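Local coordinates for acyl-[acyl-carrier-protein]--UDP-N-acetylglucosamine O-acyltransferase (Acinetobacter baumannii, PDB 4E6U) that catalyses the transfer of an acyl chain from acyl carrier protein to UDP-N-acetylglucosamine, a step of lipopolysaccharide synthesis, at residues V131-I136 with I149-I154; Q233-I238 with L251-L256; G53-I58 with E83-I88; D8-T13 with V26-Y31. One frame throughout, in Å; residues are numbered along the deposited sequence.

Contact 1 of 4, residues V131-I136 with I149-I154; sequences VGDHNI and IGDHVI. With EDO (1,2-ethanediol), chain L.
Segments 131-136 and 149-154 form the same corner of two successive coils of the left-handed parallel beta-helix built by hexapeptide repeats. Val131 bridges to Ile149 before the turn, and Ile136 to Ile154 after it. Asn135 is buried between these bridges and grips the next coil with both ends of its amide. Its OD1 accepts from Val153 N at 2.8 Å, in the carbonyl plane and on a lone pair. Its ND2 donates to Gly150 O at 2.9 Å, close to the amide plane. CG lies beside the backbone N (chi1 -59°), which puts the amide within reach of both. Asp151 lies alongside Asp133, and its OD1 takes Asp133 N on the anti side at 2.8 Å. One coil back, Asp133 OD1 likewise accepts from a backbone N, that of Ser115. His152 N donates to Asp133 O at 3.0 Å. The His134 and His152 rings are nearly parallel but slid apart. Instead, CB of His134 sits over one face of His152, 3.6 Å from the ring centroid. His116 and Tyr170 extend this row of rings. A water donates to His134 O and Val153 O. The Asn135 amide thus satisfies one N-H and one C=O of the turn, and its two bonds fix which way round it lies. The carboxylates of Asp133 and Asp151 are close, and their bonds to backbone N-H groups would probably ease the repulsion.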
loop_
_atom_site.group_PDB
_atom_site.type_symbol
_atom_site.label_atom_id
_atom_site.label_comp_id
_atom_site.label_asym_id
_atom_site.label_seq_id
_atom_site.Cartn_x
_atom_site.Cartn_y
_atom_site.Cartn_z
ATOM N N VAL A 131 15.154 -1.417 14.423
ATOM C CA VAL A 131 15.080 -2.647 13.673
ATOM C C VAL A 131 16.449 -3.277 13.710
ATOM O O VAL A 131 17.437 -2.581 13.491
ATOM C CB VAL A 131 14.718 -2.357 12.181
ATOM C CG1 VAL A 131 14.826 -3.600 11.297
ATOM C CG2 VAL A 131 13.326 -1.706 12.054
ATOM N N GLY A 132 16.502 -4.577 13.968
ATOM C CA GLY A 132 17.765 -5.308 14.067
ATOM C C GLY A 132 18.320 -5.738 12.720
ATOM O O GLY A 132 18.338 -4.946 11.758
ATOM N N ASP A 133 18.769 -6.988 12.641
ATOM C CA ASP A 133 19.499 -7.498 11.486
ATOM C C ASP A 133 18.762 -8.642 10.825
ATOM O O ASP A 133 17.995 -9.359 11.484
ATOM C CB ASP A 133 20.855 -8.065 11.934
ATOM C CG ASP A 133 21.735 -7.042 12.596
ATOM O OD1 ASP A 133 21.580 -5.819 12.399
ATOM O OD2 ASP A 133 22.646 -7.480 13.353
ATOM N N HIS A 134 19.013 -8.862 9.531
ATOM C CA HIS A 134 18.537 -10.049 8.808
ATOM C C HIS A 134 17.020 -10.170 8.727
ATOM O O HIS A 134 16.473 -11.280 8.641
ATOM C CB HIS A 134 19.149 -11.363 9.374
ATOM C CG HIS A 134 20.645 -11.413 9.300
ATOM N ND1 HIS A 134 21.326 -11.684 8.132
ATOM C CD2 HIS A 134 21.589 -11.238 10.256
ATOM C CE1 HIS A 134 22.627 -11.659 8.370
ATOM N NE2 HIS A 134 22.811 -11.393 9.650
ATOM N N ASN A 135 16.339 -9.031 8.722
ATOM C CA ASN A 135 14.891 -9.027 8.615
ATOM C C ASN A 135 14.427 -8.867 7.177
ATOM O O ASN A 135 15.171 -8.342 6.343
ATOM C CB ASN A 135 14.322 -7.902 9.452
ATOM C CG ASN A 135 14.713 -8.023 10.909
ATOM O OD1 ASN A 135 14.322 -8.992 11.577
ATOM N ND2 ASN A 135 15.470 -7.063 11.412
ATOM N N ILE A 136 13.210 -9.302 6.901
ATOM C CA ILE A 136 12.615 -9.149 5.572
ATOM C C ILE A 136 11.262 -8.516 5.758
ATOM O O ILE A 136 10.403 -9.058 6.461
ATOM C CB ILE A 136 12.443 -10.493 4.842
ATOM C CG1 ILE A 136 13.801 -11.163 4.597
ATOM C CG2 ILE A 136 11.644 -10.282 3.531
ATOM C CD1 ILE A 136 13.710 -12.591 4.068
ATOM N N ILE A 149 11.799 -4.080 16.278
ATOM C CA ILE A 149 11.882 -5.348 15.560
ATOM C C ILE A 149 13.259 -5.945 15.840
ATOM O O ILE A 149 14.284 -5.250 15.763
ATOM C CB ILE A 149 11.675 -5.157 14.031
ATOM C CG1 ILE A 149 10.502 -4.205 13.710
ATOM C CG2 ILE A 149 11.591 -6.505 13.324
ATOM C CD1 ILE A 149 9.152 -4.878 13.488
ATOM N N GLY A 150 13.274 -7.237 16.163
ATOM C CA GLY A 150 14.514 -7.948 16.470
ATOM C C GLY A 150 15.270 -8.361 15.222
ATOM O O GLY A 150 15.442 -7.546 14.306
ATOM N N ASP A 151 15.740 -9.602 15.195
ATOM C CA ASP A 151 16.525 -10.152 14.091
ATOM C C ASP A 151 15.810 -11.316 13.446
ATOM O O ASP A 151 15.040 -12.036 14.108
ATOM C CB ASP A 151 17.881 -10.684 14.588
ATOM C CG ASP A 151 18.670 -9.663 15.384
ATOM O OD1 ASP A 151 18.683 -8.469 15.071
ATOM O OD2 ASP A 151 19.316 -10.066 16.387
ATOM N N HIS A 152 16.065 -11.542 12.163
ATOM C CA HIS A 152 15.534 -12.726 11.475
ATOM C C HIS A 152 14.013 -12.803 11.477
ATOM O O HIS A 152 13.431 -13.887 11.490
ATOM C CB HIS A 152 16.153 -14.002 12.071
ATOM C CG HIS A 152 17.618 -14.106 11.834
ATOM N ND1 HIS A 152 18.145 -14.479 10.618
ATOM C CD2 HIS A 152 18.672 -13.867 12.648
ATOM C CE1 HIS A 152 19.465 -14.474 10.695
ATOM N NE2 HIS A 152 19.808 -14.096 11.911
ATOM N N VAL A 153 13.370 -11.641 11.454
ATOM C CA VAL A 153 11.915 -11.536 11.394
ATOM C C VAL A 153 11.462 -11.462 9.932
ATOM O O VAL A 153 12.164 -10.875 9.097
ATOM C CB VAL A 153 11.442 -10.270 12.132
ATOM C CG1 VAL A 153 9.928 -10.094 12.036
ATOM C CG2 VAL A 153 11.907 -10.313 13.608
ATOM N N ILE A 154 10.315 -12.049 9.620
ATOM C CA ILE A 154 9.738 -11.908 8.282
ATOM C C ILE A 154 8.370 -11.305 8.465
ATOM O O ILE A 154 7.539 -11.829 9.225
ATOM C CB ILE A 154 9.635 -13.242 7.534
ATOM C CG1 ILE A 154 11.028 -13.853 7.358
ATOM C CG2 ILE A 154 8.903 -13.073 6.176
ATOM C CD1 ILE A 154 11.045 -15.245 6.755
HETATM C C1 EDO L . 15.076 -4.815 19.694
HETATM O O1 EDO L . 14.519 -6.098 19.369
HETATM C C2 EDO L . 15.349 -4.014 18.423
HETATM O O2 EDO L . 16.252 -4.730 17.565
HETATM O O HOH W 1 14.254 -12.697 7.935
#

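Contact 2 of 4, residues Q233-I238 with L251-L256; sequences QAIDQI and LLIDSL. With EDO (1,2-ethanediol), chain K.
Ser255 OG, on the helix whose Ile253 and Leu256 meet Ile235, is hydrogen-bonded to both Asp168 OD2 and Ala185 N. These bonds tie helix 250-258 to Asp168 and Ala185, earlier in the chain, and Ile253 and Leu256 pack on helix 231-241. The two segments run nearly antiparallel, at 161°, with axes 10.0 Å apart. Ile235 is central and uses both branches. Its CG1 lies beside the backbone N and the chain continues extended (chi2 164°), which carries CD1 to Leu256 CB at 3.6 Å. Its CG2 meets Ile253 CG2 at 3.8 Å, the two side chains crossing obliquely. Ile253 is also shared. Its CD1 slides past Ile238 and touches CG2 of that residue at 3.8 Å. Ala234 CB completes the row with a looser touch on Leu256 CD2. Helix 211-225 covers a further side, through Ala220 against Ile238 and Leu252, and Ile224 against Ala234. The contact lies in the C-terminal helical part of the chain, within the second domain of the acyltransferase family. No hydrogen bond crosses between the helices, and every touching residue is buried. The pairing therefore rests on the fit of branched aliphatic groups and on their exclusion from water.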
loop_
_atom_site.group_PDB
_atom_site.type_symbol
_atom_site.label_atom_id
_atom_site.label_comp_id
_atom_site.label_asym_id
_atom_site.label_seq_id
_atom_site.Cartn_x
_atom_site.Cartn_y
_atom_site.Cartn_z
ATOM N N GLN A 233 2.947 -15.516 34.933
ATOM C CA GLN A 233 2.789 -16.912 35.328
ATOM C C GLN A 233 3.423 -17.862 34.321
ATOM O O GLN A 233 4.057 -18.839 34.706
ATOM C CB GLN A 233 1.317 -17.235 35.523
ATOM C CG GLN A 233 0.700 -16.506 36.709
ATOM C CD GLN A 233 -0.824 -16.466 36.689
ATOM O OE1 GLN A 233 -1.471 -16.881 35.720
ATOM N NE2 GLN A 233 -1.402 -15.969 37.769
ATOM N N ALA A 234 3.264 -17.582 33.024
ATOM C CA ALA A 234 3.878 -18.426 32.014
ATOM C C ALA A 234 5.405 -18.364 32.103
ATOM O O ALA A 234 6.078 -19.382 31.947
ATOM C CB ALA A 234 3.388 -18.029 30.596
ATOM N N ILE A 235 5.938 -17.166 32.364
ATOM C CA ILE A 235 7.383 -17.006 32.551
ATOM C C ILE A 235 7.872 -17.898 33.694
ATOM O O ILE A 235 8.878 -18.605 33.556
ATOM C CB ILE A 235 7.771 -15.545 32.841
ATOM C CG1 ILE A 235 7.627 -14.690 31.578
ATOM C CG2 ILE A 235 9.229 -15.454 33.330
ATOM C CD1 ILE A 235 7.619 -13.212 31.884
ATOM N N ASP A 236 7.124 -17.904 34.802
ATOM C CA ASP A 236 7.552 -18.725 35.942
ATOM C C ASP A 236 7.640 -20.194 35.536
ATOM O O ASP A 236 8.582 -20.912 35.908
ATOM C CB ASP A 236 6.598 -18.560 37.132
ATOM C CG ASP A 236 6.719 -17.209 37.827
ATOM O OD1 ASP A 236 7.798 -16.571 37.742
ATOM O OD2 ASP A 236 5.734 -16.792 38.471
ATOM N N GLN A 237 6.663 -20.677 34.771
ATOM C CA GLN A 237 6.680 -22.072 34.333
ATOM C C GLN A 237 7.796 -22.378 33.353
ATOM O O GLN A 237 8.416 -23.446 33.414
ATOM C CB GLN A 237 5.324 -22.478 33.741
ATOM C CG GLN A 237 4.176 -22.409 34.765
ATOM C CD GLN A 237 4.480 -23.207 36.027
ATOM O OE1 GLN A 237 4.952 -24.347 35.948
ATOM N NE2 GLN A 237 4.220 -22.602 37.191
ATOM N N ILE A 238 8.072 -21.436 32.450
ATOM C CA ILE A 238 9.145 -21.634 31.482
ATOM C C ILE A 238 10.502 -21.677 32.201
ATOM O O ILE A 238 11.335 -22.539 31.918
ATOM C CB ILE A 238 9.100 -20.548 30.369
ATOM C CG1 ILE A 238 7.813 -20.700 29.555
ATOM C CG2 ILE A 238 10.295 -20.681 29.429
ATOM C CD1 ILE A 238 7.483 -19.463 28.695
ATOM N N LEU A 251 14.629 -16.082 24.980
ATOM C CA LEU A 251 14.053 -15.075 24.081
ATOM C C LEU A 251 12.549 -14.894 24.268
ATOM O O LEU A 251 12.049 -13.773 24.173
ATOM C CB LEU A 251 14.363 -15.384 22.613
ATOM C CG LEU A 251 15.810 -15.326 22.125
ATOM C CD1 LEU A 251 15.797 -15.301 20.591
ATOM C CD2 LEU A 251 16.574 -14.114 22.669
ATOM N N LEU A 252 11.832 -15.989 24.538
ATOM C CA LEU A 252 10.408 -15.908 24.852
ATOM C C LEU A 252 10.154 -15.203 26.164
ATOM O O LEU A 252 9.246 -14.388 26.265
ATOM C CB LEU A 252 9.749 -17.292 24.896
ATOM C CG LEU A 252 9.387 -17.954 23.573
ATOM C CD1 LEU A 252 9.014 -19.413 23.816
ATOM C CD2 LEU A 252 8.223 -17.220 22.929
ATOM N N ILE A 253 10.955 -15.536 27.176
ATOM C CA ILE A 253 10.863 -14.860 28.457
ATOM C C ILE A 253 11.082 -13.350 28.296
ATOM O O ILE A 253 10.296 -12.552 28.789
ATOM C CB ILE A 253 11.845 -15.469 29.486
ATOM C CG1 ILE A 253 11.391 -16.896 29.843
ATOM C CG2 ILE A 253 11.902 -14.604 30.738
ATOM C CD1 ILE A 253 12.451 -17.731 30.565
ATOM N N ASP A 254 12.119 -12.981 27.541
ATOM C CA ASP A 254 12.420 -11.577 27.273
ATOM C C ASP A 254 11.229 -10.878 26.620
ATOM O O ASP A 254 10.863 -9.783 27.010
ATOM C CB ASP A 254 13.632 -11.431 26.347
ATOM C CG ASP A 254 14.949 -11.845 26.989
ATOM O OD1 ASP A 254 15.060 -11.911 28.244
ATOM O OD2 ASP A 254 15.895 -12.093 26.206
ATOM N N SER A 255 10.621 -11.513 25.610
ATOM C CA SER A 255 9.432 -10.933 24.973
ATOM C C SER A 255 8.349 -10.573 25.984
ATOM O O SER A 255 7.759 -9.497 25.935
ATOM C CB SER A 255 8.835 -11.908 23.954
ATOM O OG SER A 255 9.733 -12.172 22.895
ATOM N N LEU A 256 8.064 -11.506 26.890
ATOM C CA LEU A 256 6.976 -11.299 27.825
ATOM C C LEU A 256 7.327 -10.276 28.898
ATOM O O LEU A 256 6.481 -9.489 29.302
ATOM C CB LEU A 256 6.559 -12.631 28.440
ATOM C CG LEU A 256 5.447 -13.382 27.669
ATOM C CD1 LEU A 256 5.698 -13.580 26.155
ATOM C CD2 LEU A 256 5.226 -14.724 28.346
HETATM C C1 EDO K . -5.693 -17.375 36.970
HETATM O O1 EDO K . -4.825 -17.037 38.075
HETATM C C2 EDO K . -4.864 -17.741 35.739
HETATM O O2 EDO K . -4.201 -16.578 35.217
#

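Contact 3 of 4, residues G53-I58 with E83-I88; sequences GGFTRI and ETWLEI
Arg57, Phe55 and Trp85 bury the most surface here, and the indole of Trp85 lies between the other two. The guanidinium of Arg57 stacks flat on one face, with planes 9° apart and CZ 4.0 Å from the centroid of the six-membered ring. Phe55 takes the opposite face. Its CB makes a CH-pi contact there, and its ring turns an edge toward the indole. Phe55 CD1 comes to 3.7 Å from Trp85 CZ2, with the planes at 79° in a T-shaped pair. The chain of Arg57 is extended from CG to NE, which lets it span from its own strand to the indole. NH1 of Arg57 also forms a salt bridge to Glu87 OE2 at 2.6 Å. Both residues were modelled in two conformers, and this pairing belongs to one of them. The other oxygen of that carboxylate, Glu87 OE1, forms a salt bridge with Lys112 NZ. Beneath these groups, strands 56-58 and 85-88 are parallel neighbours in one sheet of the left-handed beta-helix. Leu86 N donates to Phe55 O, Arg57 N to Leu86 O, and Ile88 N to Arg57 O. In this conformer the stack should hold the plane of the guanidinium, while the salt bridge would help balance its charge.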
loop_
_atom_site.group_PDB
_atom_site.type_symbol
_atom_site.label_atom_id
_atom_site.label_comp_id
_atom_site.label_asym_id
_atom_site.label_seq_id
_atom_site.Cartn_x
_atom_site.Cartn_y
_atom_site.Cartn_z
ATOM N N GLY A 53 16.949 12.856 3.089
ATOM C CA GLY A 53 16.501 14.185 3.531
ATOM C C GLY A 53 17.557 14.954 4.315
ATOM O O GLY A 53 17.820 16.128 4.041
ATOM N N GLY A 54 18.149 14.285 5.300
ATOM C CA GLY A 54 19.151 14.934 6.132
ATOM C C GLY A 54 19.370 14.104 7.360
ATOM O O GLY A 54 18.618 13.159 7.624
ATOM N N PHE A 55 20.427 14.426 8.110
ATOM C CA PHE A 55 20.599 13.863 9.459
ATOM C C PHE A 55 20.479 12.340 9.467
ATOM O O PHE A 55 19.749 11.754 10.267
ATOM C CB PHE A 55 19.626 14.543 10.443
ATOM C CG PHE A 55 19.807 16.015 10.504
ATOM C CD1 PHE A 55 20.679 16.566 11.444
ATOM C CD2 PHE A 55 19.176 16.853 9.593
ATOM C CE1 PHE A 55 20.893 17.941 11.485
ATOM C CE2 PHE A 55 19.380 18.232 9.638
ATOM C CZ PHE A 55 20.243 18.768 10.580
ATOM N N THR A 56 21.229 11.716 8.568
ATOM C CA THR A 56 21.176 10.282 8.358
ATOM C C THR A 56 22.589 9.735 8.230
ATOM O O THR A 56 23.397 10.280 7.465
ATOM C CB THR A 56 20.344 9.953 7.078
ATOM O OG1 THR A 56 18.989 10.388 7.293
ATOM C CG2 THR A 56 20.315 8.471 6.779
ATOM N N ARG A 57 22.879 8.671 8.976
ATOM C CA ARG A 57 24.139 7.950 8.846
ATOM C C ARG A 57 23.837 6.632 8.177
ATOM O O ARG A 57 22.992 5.880 8.671
ATOM C CB ARG A 57 24.777 7.704 10.220
ATOM C CG ARG A 57 25.119 8.985 10.942
ATOM C CD ARG A 57 25.728 8.727 12.321
ATOM N NE ARG A 57 25.731 9.964 13.102
ATOM C CZ ARG A 57 24.858 10.276 14.058
ATOM N NH1 ARG A 57 23.888 9.433 14.406
ATOM N NH2 ARG A 57 24.965 11.446 14.680
ATOM N N ILE A 58 24.466 6.371 7.034
ATOM C CA ILE A 58 24.283 5.146 6.264
ATOM C C ILE A 58 25.597 4.381 6.257
ATOM O O ILE A 58 26.635 4.955 5.940
ATOM C CB ILE A 58 23.841 5.460 4.809
ATOM C CG1 ILE A 58 22.498 6.198 4.851
ATOM C CG2 ILE A 58 23.754 4.185 3.973
ATOM C CD1 ILE A 58 22.057 6.813 3.534
ATOM N N GLU A 83 16.297 18.590 16.246
ATOM C CA GLU A 83 17.319 17.815 15.562
ATOM C C GLU A 83 17.181 16.351 15.926
ATOM O O GLU A 83 17.363 15.968 17.082
ATOM C CB GLU A 83 18.721 18.310 15.927
ATOM C CG GLU A 83 19.821 17.591 15.167
ATOM C CD GLU A 83 21.188 18.139 15.482
ATOM O OE1 GLU A 83 21.936 17.458 16.211
ATOM O OE2 GLU A 83 21.499 19.249 15.006
ATOM N N THR A 84 16.850 15.525 14.934
ATOM C CA THR A 84 16.767 14.089 15.161
ATOM C C THR A 84 17.321 13.362 13.944
ATOM O O THR A 84 17.535 13.968 12.900
ATOM C CB THR A 84 15.340 13.596 15.434
ATOM O OG1 THR A 84 14.584 13.755 14.240
ATOM C CG2 THR A 84 14.646 14.407 16.556
ATOM N N TRP A 85 17.535 12.063 14.105
ATOM C CA TRP A 85 18.395 11.287 13.218
ATOM C C TRP A 85 17.773 9.983 12.748
ATOM O O TRP A 85 16.838 9.446 13.362
ATOM C CB TRP A 85 19.708 10.972 13.955
ATOM C CG TRP A 85 20.528 12.196 14.186
ATOM C CD1 TRP A 85 20.384 13.113 15.201
ATOM C CD2 TRP A 85 21.606 12.657 13.371
ATOM N NE1 TRP A 85 21.315 14.113 15.058
ATOM C CE2 TRP A 85 22.083 13.854 13.953
ATOM C CE3 TRP A 85 22.230 12.162 12.216
ATOM C CZ2 TRP A 85 23.151 14.583 13.400
ATOM C CZ3 TRP A 85 23.297 12.894 11.665
ATOM C CH2 TRP A 85 23.736 14.086 12.265
ATOM N N LEU A 86 18.338 9.488 11.658
ATOM C CA LEU A 86 18.169 8.127 11.185
ATOM C C LEU A 86 19.540 7.482 11.063
ATOM O O LEU A 86 20.463 8.100 10.531
ATOM C CB LEU A 86 17.450 8.082 9.816
ATOM C CG LEU A 86 17.438 6.737 9.063
ATOM C CD1 LEU A 86 16.631 5.701 9.827
ATOM C CD2 LEU A 86 16.838 6.924 7.671
ATOM N N GLU A 87 19.654 6.245 11.530
ATOM C CA GLU A 87 20.841 5.432 11.299
ATOM C C GLU A 87 20.485 4.152 10.568
ATOM O O GLU A 87 19.498 3.489 10.913
ATOM C CB GLU A 87 21.517 5.104 12.646
ATOM C CG GLU A 87 22.253 6.279 13.249
ATOM C CD GLU A 87 22.784 6.019 14.645
ATOM O OE1 GLU A 87 22.554 4.920 15.201
ATOM O OE2 GLU A 87 23.412 6.956 15.182
ATOM N N ILE A 88 21.283 3.805 9.567
ATOM C CA ILE A 88 21.148 2.580 8.812
ATOM C C ILE A 88 22.507 1.886 8.867
ATOM O O ILE A 88 23.531 2.547 8.654
ATOM C CB ILE A 88 20.768 2.910 7.347
ATOM C CG1 ILE A 88 19.340 3.460 7.284
ATOM C CG2 ILE A 88 20.916 1.701 6.443
ATOM C CD1 ILE A 88 19.013 4.148 5.954
#

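Contact 4 of 4, residues D8-T13 with V26-Y31; sequences DLIHST and VQIGPY
Thr13 OG1 accepts from Tyr31 N at 2.9 Å, and it also shares a hydrogen bond with His11 ND1 at 2.8 Å. The hydroxyl sits between the backbone N and the carbonyl carbon of Thr13 (chi1 61°), from where it reaches both partners. Thr13 N adds a longer bond to the same His11 ND1, from a position tilted out of the ring plane. Two backbone bonds join the segments further back. His11 N donates to Ile28 O and Ile28 N to Leu9 O, both at 2.9 Å. Asp8 OD2 accepts from Ile10 N, which makes an Asx turn at the start of the modelled chain. Segment 8-13 leads into the first coil of the left-handed beta-helix, and segment 26-31 lies one turn on, so its strand 27-28 is met by this entering chain. The bridge Ile10-Ile28 is the single one between them. The imidazole of His11 carries Pro30 CG over the centre of one face, 3.8 Å from the ring centroid. Thr13 lies over one face of the Tyr31 ring, with Thr13 OG1 3.5 Å from Tyr31 CD2 and its CB against Tyr31 CE2. That ring also works between subunits. Tyr31 OH bonds to Thr13 O of the second subunit, and Tyr31 meets Tyr31 of both other subunits edge-to-face. At the bridge itself, the side chains of Ile10 and Ile28 lie side by side, and their CD1 atoms are 4.1 Å apart. Leu9 crosses Gln27 at an angle and lays its CB against Val26 O.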
loop_
_atom_site.group_PDB
_atom_site.type_symbol
_atom_site.label_atom_id
_atom_site.label_comp_id
_atom_site.label_asym_id
_atom_site.label_seq_id
_atom_site.Cartn_x
_atom_site.Cartn_y
_atom_site.Cartn_z
ATOM N N ASP A 8 31.273 8.106 -14.242
ATOM C CA ASP A 8 31.653 8.401 -12.833
ATOM C C ASP A 8 30.662 7.799 -11.832
ATOM O O ASP A 8 29.473 7.647 -12.118
ATOM C CB ASP A 8 31.781 9.902 -12.612
ATOM C CG ASP A 8 32.490 10.238 -11.308
ATOM O OD1 ASP A 8 33.740 10.154 -11.283
ATOM O OD2 ASP A 8 31.796 10.578 -10.319
ATOM N N LEU A 9 31.164 7.473 -10.650
ATOM C CA LEU A 9 30.355 6.798 -9.642
ATOM C C LEU A 9 29.251 7.690 -9.094
ATOM O O LEU A 9 28.224 7.165 -8.673
ATOM C CB LEU A 9 31.228 6.304 -8.492
ATOM C CG LEU A 9 32.278 5.212 -8.766
ATOM C CD1 LEU A 9 32.811 4.669 -7.447
ATOM C CD2 LEU A 9 31.704 4.096 -9.596
ATOM N N ILE A 10 29.461 9.006 -9.098
ATOM C CA ILE A 10 28.446 9.966 -8.638
ATOM C C ILE A 10 28.022 10.787 -9.835
ATOM O O ILE A 10 28.835 11.500 -10.434
ATOM C CB ILE A 10 28.965 10.855 -7.477
ATOM C CG1 ILE A 10 29.250 9.973 -6.257
ATOM C CG2 ILE A 10 27.985 11.994 -7.139
ATOM C CD1 ILE A 10 29.810 10.696 -5.057
ATOM N N HIS A 11 26.758 10.672 -10.219
ATOM C CA HIS A 11 26.260 11.370 -11.391
ATOM C C HIS A 11 26.266 12.884 -11.162
ATOM O O HIS A 11 25.994 13.359 -10.049
ATOM C CB HIS A 11 24.863 10.894 -11.746
ATOM C CG HIS A 11 24.490 11.251 -13.141
ATOM N ND1 HIS A 11 23.823 12.411 -13.459
ATOM C CD2 HIS A 11 24.746 10.623 -14.316
ATOM C CE1 HIS A 11 23.675 12.483 -14.776
ATOM N NE2 HIS A 11 24.218 11.404 -15.310
ATOM N N SER A 12 26.579 13.637 -12.216
ATOM C CA SER A 12 26.697 15.091 -12.103
ATOM C C SER A 12 25.401 15.802 -11.734
ATOM O O SER A 12 25.445 16.945 -11.288
ATOM C CB SER A 12 27.234 15.692 -13.401
ATOM O OG SER A 12 26.314 15.447 -14.447
ATOM N N THR A 13 24.261 15.118 -11.886
ATOM C CA THR A 13 22.958 15.724 -11.560
ATOM C C THR A 13 22.536 15.422 -10.108
ATOM O O THR A 13 21.489 15.892 -9.635
ATOM C CB THR A 13 21.852 15.225 -12.484
ATOM O OG1 THR A 13 21.711 13.814 -12.339
ATOM C CG2 THR A 13 22.129 15.621 -13.942
ATOM N N VAL A 26 31.460 4.986 -3.161
ATOM C CA VAL A 26 30.009 5.225 -3.114
ATOM C C VAL A 26 29.512 5.578 -4.506
ATOM O O VAL A 26 30.140 6.361 -5.222
ATOM C CB VAL A 26 29.679 6.321 -2.108
ATOM C CG1 VAL A 26 28.215 6.806 -2.262
ATOM C CG2 VAL A 26 29.897 5.786 -0.689
ATOM N N GLN A 27 28.386 4.988 -4.876
ATOM C CA GLN A 27 27.716 5.283 -6.139
ATOM C C GLN A 27 26.444 6.037 -5.836
ATOM O O GLN A 27 25.699 5.656 -4.932
ATOM C CB GLN A 27 27.381 4.012 -6.886
ATOM C CG GLN A 27 28.595 3.232 -7.340
ATOM C CD GLN A 27 28.191 1.866 -7.848
ATOM O OE1 GLN A 27 28.286 0.860 -7.130
ATOM N NE2 GLN A 27 27.668 1.831 -9.052
ATOM N N ILE A 28 26.203 7.095 -6.593
ATOM C CA ILE A 28 24.988 7.887 -6.462
ATOM C C ILE A 28 24.513 8.187 -7.868
ATOM O O ILE A 28 25.245 8.797 -8.643
ATOM C CB ILE A 28 25.224 9.199 -5.673
ATOM C CG1 ILE A 28 25.738 8.907 -4.255
ATOM C CG2 ILE A 28 23.941 10.070 -5.633
ATOM C CD1 ILE A 28 26.109 10.133 -3.427
ATOM N N GLY A 29 23.295 7.768 -8.191
ATOM C CA GLY A 29 22.793 7.939 -9.544
ATOM C C GLY A 29 22.191 9.300 -9.840
ATOM O O GLY A 29 22.161 10.205 -8.997
ATOM N N PRO A 30 21.688 9.452 -11.069
ATOM C CA PRO A 30 21.149 10.733 -11.471
ATOM C C PRO A 30 19.986 11.222 -10.605
ATOM O O PRO A 30 19.170 10.422 -10.130
ATOM C CB PRO A 30 20.633 10.476 -12.892
ATOM C CG PRO A 30 21.337 9.268 -13.378
ATOM C CD PRO A 30 21.709 8.465 -12.162
ATOM N N TYR A 31 19.948 12.529 -10.381
ATOM C CA TYR A 31 18.798 13.192 -9.781
ATOM C C TYR A 31 18.558 12.792 -8.340
ATOM O O TYR A 31 17.446 12.891 -7.860
ATOM C CB TYR A 31 17.533 13.023 -10.672
ATOM C CG TYR A 31 17.782 13.390 -12.117
ATOM C CD1 TYR A 31 17.543 12.496 -13.172
ATOM C CD2 TYR A 31 18.299 14.637 -12.434
ATOM C CE1 TYR A 31 17.793 12.880 -14.503
ATOM C CE2 TYR A 31 18.571 15.009 -13.736
ATOM C CZ TYR A 31 18.328 14.130 -14.758
ATOM O OH TYR A 31 18.616 14.574 -16.037
#

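In the fold
From the N terminus, the order is contact 4, contact 3, contact 1, contact 2. The four are in series, and none nests in or crosses another. Contact 4 closes a loop of 12 residues, the first turn of the beta-helix. Contact 3 joins neighbouring strands of one sheet across 24 residues, since the chain makes a long excursion between strands 69-70 and 85-88. Contact 1 returns to a 12-residue spacing at a corner further along the helix. Contact 2 lies beyond it and pairs two C-terminal helices, 231-241 and 250-258; 12 residues again separate its segments, the helix ends and their link. Contacts 2 and 4 have centres about 50 Å apart, so the set runs from the first coil to the helical end.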